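Putative thioesterase (Escherichia coli, PDB 5UGZ) probably acts as a type II thioesterase that hydrolyses and releases intermediates from the colibactin NRPS/PKS assembly line. Local coordinates at residues M38-I50 and V238-N250. Sequence-based numbering, arbitrary orientation.
Sequences MYYKWRSVLSDNI and VDKHFEQVVGYVN
Trp42 lies between Val246 and Tyr39. Val246 CG2 sits over one indole face, 3.5 Å from Trp42 CD2, in a CH-pi contact. Tyr39 CD1 is over the centre of the opposite face. Val238 CG2 meets the indole edge, and Phe95 packs edge-to-face against Trp42. A water in the ring plane accepts from Trp42 NE1 at 3.0 Å.

The Phe242 ring carries Lys41 CD over the centre of one face, 3.8 Å from the centroid. Glu243 CG lies on its other face. The Lys41 chain runs extended over Phe242, then turns at its last torsion (chi4 -73°). This brings Lys41 NZ to 3.2 Å from Asp239 OD1, a salt bridge on the anti lone pair. Asp239 OD2 is hydrogen-bonded to Tyr31 OH.

Asn250 ND2 donates to Val45 O (2.9 Å, 158°), nearly in its own amide plane. Ser47 N reaches Asn250 OD1 at 3.0 Å from above the carbonyl plane. A leucine at Asn250 would probably leave Val45 O and Ser47 N without these mates.

The contact joins the 3-10 turn and loop before strand 50-54 to helix 237-240 and the C-terminal helix 242-259 of this alpha/beta-hydrolase fold. Its chemistry implies an apolar centre with polar fastenings towards both ends.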
ATOM      1  N   MET A  38       1.275   1.489  11.438  1.00 16.79           N
ATOM      2  CA  MET A  38       0.564   0.224  11.271  1.00 15.82           C
ATOM      3  C   MET A  38       1.537  -0.926  11.056  1.00 15.03           C
ATOM      4  O   MET A  38       1.187  -2.087  11.307  1.00 15.46           O
ATOM      5  CB  MET A  38      -0.424   0.303  10.108  1.00 13.20           C
ATOM      6  CG  MET A  38       0.240   0.440   8.755  1.00 14.00           C
ATOM      7  SD  MET A  38      -0.899   0.292   7.363  1.00 15.16           S
ATOM      8  CE  MET A  38      -0.929  -1.477   7.039  1.00 15.44           C
ATOM      9  N   TYR A  39       2.756  -0.622  10.611  1.00 16.17           N
ATOM     10  CA  TYR A  39       3.773  -1.621  10.308  1.00 13.86           C
ATOM     11  C   TYR A  39       4.793  -1.797  11.419  1.00 14.67           C
ATOM     12  O   TYR A  39       5.654  -2.671  11.298  1.00 16.01           O
ATOM     13  CB  TYR A  39       4.520  -1.256   9.017  1.00 14.66           C
ATOM     14  CG  TYR A  39       3.663  -1.220   7.775  1.00 13.48           C
ATOM     15  CD1 TYR A  39       3.192  -2.391   7.213  1.00 13.57           C
ATOM     16  CD2 TYR A  39       3.335  -0.018   7.164  1.00 13.79           C
ATOM     17  CE1 TYR A  39       2.410  -2.384   6.075  1.00 13.96           C
ATOM     18  CE2 TYR A  39       2.552   0.006   6.024  1.00 13.68           C
ATOM     19  CZ  TYR A  39       2.104  -1.191   5.474  1.00 13.44           C
ATOM     20  OH  TYR A  39       1.328  -1.197   4.336  1.00 14.49           O
ATOM     21  N   TYR A  40       4.729  -0.999  12.495  1.00 14.74           N
ATOM     22  CA  TYR A  40       5.708  -1.149  13.573  1.00 16.48           C
ATOM     23  C   TYR A  40       5.688  -2.567  14.142  1.00 16.79           C
ATOM     24  O   TYR A  40       6.744  -3.124  14.475  1.00 16.52           O
ATOM     25  CB  TYR A  40       5.455  -0.147  14.704  1.00 16.42           C
ATOM     26  CG  TYR A  40       5.684   1.330  14.402  1.00 15.55           C
ATOM     27  CD1 TYR A  40       6.387   1.755  13.292  1.00 16.48           C
ATOM     28  CD2 TYR A  40       5.198   2.295  15.273  1.00 17.52           C
ATOM     29  CE1 TYR A  40       6.593   3.121  13.052  1.00 16.92           C
ATOM     30  CE2 TYR A  40       5.387   3.639  15.051  1.00 17.92           C
ATOM     31  CZ  TYR A  40       6.084   4.061  13.948  1.00 18.61           C
ATOM     32  OH  TYR A  40       6.227   5.437  13.768  1.00 18.05           O
ATOM     33  N   LYS A  41       4.489  -3.166  14.257  1.00 15.42           N
ATOM     34  CA  LYS A  41       4.315  -4.496  14.832  1.00 16.45           C
ATOM     35  C   LYS A  41       4.908  -5.593  13.951  1.00 20.06           C
ATOM     36  O   LYS A  41       5.091  -6.725  14.426  1.00 19.56           O
ATOM     37  CB  LYS A  41       2.828  -4.769  15.068  1.00 17.50           C
ATOM     38  CG  LYS A  41       1.986  -4.726  13.793  1.00 14.65           C
ATOM     39  CD  LYS A  41       0.525  -4.972  14.085  1.00 17.12           C
ATOM     40  CE  LYS A  41      -0.344  -4.814  12.847  1.00 18.11           C
ATOM     41  NZ  LYS A  41      -0.505  -3.386  12.442  1.00 17.77           N
ATOM     42  N   TRP A  42       5.187  -5.289  12.677  1.00 16.43           N
ATOM     43  CA  TRP A  42       5.773  -6.272  11.781  1.00 16.10           C
ATOM     44  C   TRP A  42       7.164  -6.699  12.221  1.00 17.57           C
ATOM     45  O   TRP A  42       7.630  -7.768  11.811  1.00 18.69           O
ATOM     46  CB  TRP A  42       5.847  -5.714  10.358  1.00 14.94           C
ATOM     47  CG  TRP A  42       4.529  -5.673   9.658  1.00 13.45           C
ATOM     48  CD1 TRP A  42       3.306  -5.444  10.214  1.00 13.54           C
ATOM     49  CD2 TRP A  42       4.307  -5.889   8.263  1.00 14.24           C
ATOM     50  NE1 TRP A  42       2.338  -5.491   9.246  1.00 14.58           N
ATOM     51  CE2 TRP A  42       2.929  -5.759   8.038  1.00 13.59           C
ATOM     52  CE3 TRP A  42       5.144  -6.181   7.185  1.00 13.40           C
ATOM     53  CZ2 TRP A  42       2.368  -5.928   6.783  1.00 13.63           C
ATOM     54  CZ3 TRP A  42       4.590  -6.338   5.944  1.00 14.42           C
ATOM     55  CH2 TRP A  42       3.215  -6.219   5.751  1.00 14.51           C
ATOM     56  N   ARG A  43       7.853  -5.881  13.017  1.00 16.08           N
ATOM     57  CA  ARG A  43       9.201  -6.228  13.447  1.00 18.60           C
ATOM     58  C   ARG A  43       9.231  -7.402  14.420  1.00 18.08           C
ATOM     59  O   ARG A  43      10.317  -7.891  14.747  1.00 18.22           O
ATOM     60  CB  ARG A  43       9.873  -5.008  14.061  1.00 18.86           C
ATOM     61  CG  ARG A  43      11.084  -4.554  13.280  1.00 22.13           C
ATOM     62  CD  ARG A  43      11.631  -3.272  13.869  1.00 26.23           C
ATOM     63  NE  ARG A  43      12.153  -3.505  15.212  1.00 26.92           N
ATOM     64  CZ  ARG A  43      11.959  -2.698  16.247  1.00 23.39           C
ATOM     65  NH1 ARG A  43      11.238  -1.587  16.116  1.00 26.00           N
ATOM     66  NH2 ARG A  43      12.475  -3.013  17.422  1.00 23.94           N
ATOM     67  N   SER A  44       8.077  -7.903  14.853  1.00 20.21           N
ATOM     68  CA  SER A  44       8.060  -9.060  15.738  1.00 22.90           C
ATOM     69  C   SER A  44       7.922 -10.387  14.994  1.00 22.94           C
ATOM     70  O   SER A  44       8.033 -11.442  15.631  1.00 22.73           O
ATOM     71  CB  SER A  44       6.929  -8.926  16.773  1.00 20.58           C
ATOM     72  OG  SER A  44       5.668  -9.264  16.214  1.00 24.29           O
ATOM     73  N   VAL A  45       7.676 -10.363  13.682  1.00 19.43           N
ATOM     74  CA  VAL A  45       7.540 -11.585  12.891  1.00 22.26           C
ATOM     75  C   VAL A  45       8.419 -11.597  11.643  1.00 20.17           C
ATOM     76  O   VAL A  45       8.699 -12.680  11.096  1.00 19.05           O
ATOM     77  CB  VAL A  45       6.054 -11.820  12.509  1.00 22.97           C
ATOM     78  CG1 VAL A  45       5.315 -12.485  13.655  1.00 25.82           C
ATOM     79  CG2 VAL A  45       5.361 -10.504  12.207  1.00 24.08           C
ATOM     80  N   LEU A  46       8.901 -10.454  11.167  1.00 20.43           N
ATOM     81  CA  LEU A  46       9.727 -10.410   9.968  1.00 21.15           C
ATOM     82  C   LEU A  46      11.037 -11.158  10.175  1.00 24.43           C
ATOM     83  O   LEU A  46      11.569 -11.242  11.291  1.00 23.30           O
ATOM     84  CB  LEU A  46      10.044  -8.968   9.584  1.00 20.18           C
ATOM     85  CG  LEU A  46       9.102  -8.168   8.717  1.00 17.61           C
ATOM     86  CD1 LEU A  46       9.505  -6.726   8.852  1.00 18.02           C
ATOM     87  CD2 LEU A  46       9.221  -8.613   7.260  1.00 16.37           C
ATOM     88  N   SER A  47      11.579 -11.662   9.067  1.00 21.71           N
ATOM     89  CA  SER A  47      12.811 -12.432   9.116  1.00 23.33           C
ATOM     90  C   SER A  47      13.949 -11.555   9.610  1.00 23.64           C
ATOM     91  O   SER A  47      14.003 -10.358   9.336  1.00 21.28           O
ATOM     92  CB  SER A  47      13.137 -13.008   7.738  1.00 20.93           C
ATOM     93  OG  SER A  47      12.203 -14.001   7.359  1.00 18.53           O
ATOM     94  N   ASP A  48      14.880 -12.170  10.330  1.00 26.51           N
ATOM     95  CA  ASP A  48      15.896 -11.399  11.040  1.00 28.42           C
ATOM     96  C   ASP A  48      16.826 -10.620  10.113  1.00 25.48           C
ATOM     97  O   ASP A  48      17.412  -9.623  10.544  1.00 24.87           O
ATOM     98  CB  ASP A  48      16.690 -12.339  11.950  1.00 30.37           C
ATOM     99  CG  ASP A  48      15.803 -13.026  12.975  1.00 31.84           C
ATOM    100  OD1 ASP A  48      14.901 -12.338  13.508  1.00 34.00           O
ATOM    101  OD2 ASP A  48      15.988 -14.242  13.232  1.00 35.82           O
ATOM    102  N   ASN A  49      16.982 -11.036   8.856  1.00 25.51           N
ATOM    103  CA  ASN A  49      17.763 -10.262   7.905  1.00 24.86           C
ATOM    104  C   ASN A  49      16.897  -9.371   7.019  1.00 24.28           C
ATOM    105  O   ASN A  49      17.312  -9.029   5.908  1.00 23.49           O
ATOM    106  CB  ASN A  49      18.615 -11.184   7.040  1.00 25.21           C
ATOM    107  CG  ASN A  49      17.817 -11.873   5.984  1.00 23.91           C
ATOM    108  OD1 ASN A  49      16.634 -12.146   6.168  1.00 26.86           O
ATOM    109  ND2 ASN A  49      18.451 -12.162   4.861  1.00 26.95           N
ATOM    110  N   ILE A  50      15.706  -8.996   7.477  1.00 24.75           N
ATOM    111  CA  ILE A  50      14.867  -8.012   6.798  1.00 23.25           C
ATOM    112  C   ILE A  50      14.784  -6.787   7.695  1.00 22.18           C
ATOM    113  O   ILE A  50      14.343  -6.882   8.849  1.00 24.03           O
ATOM    114  CB  ILE A  50      13.462  -8.550   6.481  1.00 20.50           C
ATOM    115  CG1 ILE A  50      13.533  -9.843   5.658  1.00 20.83           C
ATOM    116  CG2 ILE A  50      12.654  -7.478   5.743  1.00 20.63           C
ATOM    117  CD1 ILE A  50      12.201 -10.503   5.441  1.00 18.44           C
ATOM    118  N   VAL A 238      -5.092  -7.068   6.664  1.00 17.43           N
ATOM    119  CA  VAL A 238      -3.669  -6.723   6.760  1.00 18.71           C
ATOM    120  C   VAL A 238      -3.258  -6.444   8.204  1.00 18.63           C
ATOM    121  O   VAL A 238      -2.094  -6.639   8.577  1.00 17.95           O
ATOM    122  CB  VAL A 238      -3.333  -5.526   5.837  1.00 18.15           C
ATOM    123  CG1 VAL A 238      -3.894  -4.220   6.411  1.00 16.91           C
ATOM    124  CG2 VAL A 238      -1.817  -5.412   5.597  1.00 14.32           C
ATOM    125  N   ASP A 239      -4.182  -5.966   9.032  1.00 18.47           N
ATOM    126  CA  ASP A 239      -3.883  -5.773  10.446  1.00 17.68           C
ATOM    127  C   ASP A 239      -4.270  -6.983  11.273  1.00 20.42           C
ATOM    128  O   ASP A 239      -3.499  -7.412  12.133  1.00 20.19           O
ATOM    129  CB  ASP A 239      -4.614  -4.552  11.021  1.00 19.26           C
ATOM    130  CG  ASP A 239      -4.174  -3.242  10.404  1.00 21.03           C
ATOM    131  OD1 ASP A 239      -2.989  -2.867  10.537  1.00 18.74           O
ATOM    132  OD2 ASP A 239      -5.035  -2.576   9.802  1.00 25.92           O
ATOM    133  N   LYS A 240      -5.456  -7.539  11.023  1.00 23.92           N
ATOM    134  CA  LYS A 240      -5.961  -8.614  11.871  1.00 22.93           C
ATOM    135  C   LYS A 240      -5.138  -9.881  11.709  1.00 24.81           C
ATOM    136  O   LYS A 240      -4.914 -10.608  12.685  1.00 28.46           O
ATOM    137  CB  LYS A 240      -7.436  -8.887  11.563  1.00 25.05           C
ATOM    138  CG  LYS A 240      -8.076  -9.864  12.555  1.00 27.57           C
ATOM    139  CD  LYS A 240      -9.522 -10.151  12.233  1.00 25.70           C
ATOM    140  CE  LYS A 240     -10.169 -10.932  13.355  1.00 31.32           C
ATOM    141  NZ  LYS A 240     -11.460 -11.551  12.928  1.00 39.10           N
ATOM    142  N   HIS A 241      -4.687 -10.168  10.498  1.00 22.27           N
ATOM    143  CA  HIS A 241      -3.881 -11.349  10.217  1.00 24.35           C
ATOM    144  C   HIS A 241      -2.481 -10.955   9.768  1.00 21.79           C
ATOM    145  O   HIS A 241      -1.864 -11.612   8.924  1.00 21.12           O
ATOM    146  CB  HIS A 241      -4.567 -12.231   9.179  1.00 24.38           C
ATOM    147  CG  HIS A 241      -5.978 -12.581   9.537  1.00 26.35           C
ATOM    148  ND1 HIS A 241      -6.320 -13.148  10.749  1.00 28.92           N
ATOM    149  CD2 HIS A 241      -7.135 -12.443   8.848  1.00 26.15           C
ATOM    150  CE1 HIS A 241      -7.626 -13.343  10.789  1.00 26.65           C
ATOM    151  NE2 HIS A 241      -8.144 -12.922   9.651  1.00 30.87           N
ATOM    152  N   PHE A 242      -1.956  -9.875  10.348  1.00 20.19           N
ATOM    153  CA  PHE A 242      -0.654  -9.387   9.923  1.00 19.56           C
ATOM    154  C   PHE A 242       0.426 -10.443  10.076  1.00 19.01           C
ATOM    155  O   PHE A 242       1.421 -10.406   9.350  1.00 20.36           O
ATOM    156  CB  PHE A 242      -0.281  -8.120  10.695  1.00 18.69           C
ATOM    157  CG  PHE A 242       0.356  -8.378  12.020  1.00 21.07           C
ATOM    158  CD1 PHE A 242       1.723  -8.241  12.177  1.00 18.81           C
ATOM    159  CD2 PHE A 242      -0.408  -8.743  13.115  1.00 21.05           C
ATOM    160  CE1 PHE A 242       2.315  -8.474  13.393  1.00 20.91           C
ATOM    161  CE2 PHE A 242       0.179  -8.974  14.343  1.00 20.45           C
ATOM    162  CZ  PHE A 242       1.535  -8.840  14.491  1.00 20.49           C
ATOM    163  N   GLU A 243       0.270 -11.383  11.009  1.00 20.62           N
ATOM    164  CA  GLU A 243       1.344 -12.353  11.209  1.00 20.44           C
ATOM    165  C   GLU A 243       1.424 -13.325  10.045  1.00 16.81           C
ATOM    166  O   GLU A 243       2.521 -13.770   9.690  1.00 16.52           O
ATOM    167  CB  GLU A 243       1.167 -13.124  12.522  1.00 21.87           C
ATOM    168  CG  GLU A 243       0.540 -12.333  13.667  1.00 25.73           C
ATOM    169  CD  GLU A 243      -0.998 -12.199  13.572  1.00 24.68           C
ATOM    170  OE1 GLU A 243      -1.592 -11.389  14.326  1.00 29.36           O
ATOM    171  OE2 GLU A 243      -1.625 -12.912  12.756  1.00 28.04           O
ATOM    172  N   GLN A 244       0.274 -13.664   9.454  1.00 17.32           N
ATOM    173  CA  GLN A 244       0.238 -14.503   8.254  1.00 21.08           C
ATOM    174  C   GLN A 244       0.766 -13.751   7.041  1.00 20.25           C
ATOM    175  O   GLN A 244       1.536 -14.299   6.244  1.00 23.13           O
ATOM    176  CB  GLN A 244      -1.194 -14.976   7.981  1.00 21.75           C
ATOM    177  CG  GLN A 244      -1.696 -16.078   8.886  1.00 25.21           C
ATOM    178  CD  GLN A 244      -3.212 -16.042   9.045  1.00 30.48           C
ATOM    179  OE1 GLN A 244      -3.749 -15.257   9.834  1.00 30.26           O
ATOM    180  NE2 GLN A 244      -3.909 -16.894   8.291  1.00 34.31           N
ATOM    181  N   VAL A 245       0.330 -12.501   6.865  1.00 18.25           N
ATOM    182  CA  VAL A 245       0.877 -11.663   5.803  1.00 19.59           C
ATOM    183  C   VAL A 245       2.399 -11.626   5.895  1.00 18.67           C
ATOM    184  O   VAL A 245       3.105 -11.791   4.893  1.00 18.52           O
ATOM    185  CB  VAL A 245       0.271 -10.249   5.869  1.00 17.00           C
ATOM    186  CG1 VAL A 245       1.019  -9.306   4.935  1.00 17.85           C
ATOM    187  CG2 VAL A 245      -1.188 -10.290   5.503  1.00 16.43           C
ATOM    188  N   VAL A 246       2.933 -11.408   7.096  1.00 17.15           N
ATOM    189  CA  VAL A 246       4.384 -11.393   7.209  1.00 16.60           C
ATOM    190  C   VAL A 246       4.941 -12.794   7.034  1.00 20.03           C
ATOM    191  O   VAL A 246       6.101 -12.955   6.640  1.00 19.28           O
ATOM    192  CB  VAL A 246       4.866 -10.798   8.541  1.00 17.66           C
ATOM    193  CG1 VAL A 246       6.348 -10.933   8.600  1.00 16.16           C
ATOM    194  CG2 VAL A 246       4.479  -9.326   8.674  1.00 14.31           C
ATOM    195  N   GLY A 247       4.154 -13.826   7.358  1.00 18.45           N
ATOM    196  CA  GLY A 247       4.599 -15.186   7.085  1.00 19.79           C
ATOM    197  C   GLY A 247       4.853 -15.411   5.607  1.00 20.19           C
ATOM    198  O   GLY A 247       5.823 -16.073   5.224  1.00 20.89           O
ATOM    199  N   TYR A 248       3.996 -14.833   4.756  1.00 19.76           N
ATOM    200  CA  TYR A 248       4.119 -14.916   3.302  1.00 19.07           C
ATOM    201  C   TYR A 248       5.221 -14.016   2.755  1.00 19.98           C
ATOM    202  O   TYR A 248       5.949 -14.411   1.837  1.00 20.09           O
ATOM    203  CB  TYR A 248       2.780 -14.560   2.662  1.00 19.21           C
ATOM    204  CG  TYR A 248       1.784 -15.661   2.831  1.00 21.65           C
ATOM    205  CD1 TYR A 248       2.003 -16.890   2.216  1.00 24.74           C
ATOM    206  CD2 TYR A 248       0.651 -15.508   3.614  1.00 20.45           C
ATOM    207  CE1 TYR A 248       1.119 -17.933   2.357  1.00 25.04           C
ATOM    208  CE2 TYR A 248      -0.252 -16.562   3.763  1.00 22.60           C
ATOM    209  CZ  TYR A 248       0.000 -17.778   3.123  1.00 25.38           C
ATOM    210  OH  TYR A 248      -0.848 -18.863   3.227  1.00 29.59           O
ATOM    211  N   VAL A 249       5.334 -12.790   3.266  1.00 17.46           N
ATOM    212  CA  VAL A 249       6.463 -11.938   2.900  1.00 19.01           C
ATOM    213  C   VAL A 249       7.767 -12.659   3.190  1.00 19.94           C
ATOM    214  O   VAL A 249       8.700 -12.637   2.375  1.00 20.50           O
ATOM    215  CB  VAL A 249       6.392 -10.580   3.636  1.00 15.42           C
ATOM    216  CG1 VAL A 249       7.690  -9.825   3.496  1.00 17.48           C
ATOM    217  CG2 VAL A 249       5.257  -9.735   3.092  1.00 14.38           C
ATOM    218  N   ASN A 250       7.849 -13.315   4.356  1.00 21.41           N
ATOM    219  CA  ASN A 250       9.063 -14.034   4.746  1.00 20.11           C
ATOM    220  C   ASN A 250       9.390 -15.143   3.752  1.00 18.52           C
ATOM    221  O   ASN A 250      10.538 -15.286   3.328  1.00 17.72           O
ATOM    222  CB  ASN A 250       8.908 -14.614   6.157  1.00 17.88           C
ATOM    223  CG  ASN A 250       9.009 -13.553   7.261  1.00 18.07           C
ATOM    224  OD1 ASN A 250       9.474 -12.433   7.040  1.00 15.13           O
ATOM    225  ND2 ASN A 250       8.578 -13.923   8.464  1.00 16.91           N
TER
HETATM  226  O   HOH W   1      -0.603  -4.865   9.305  1.00 17.55           O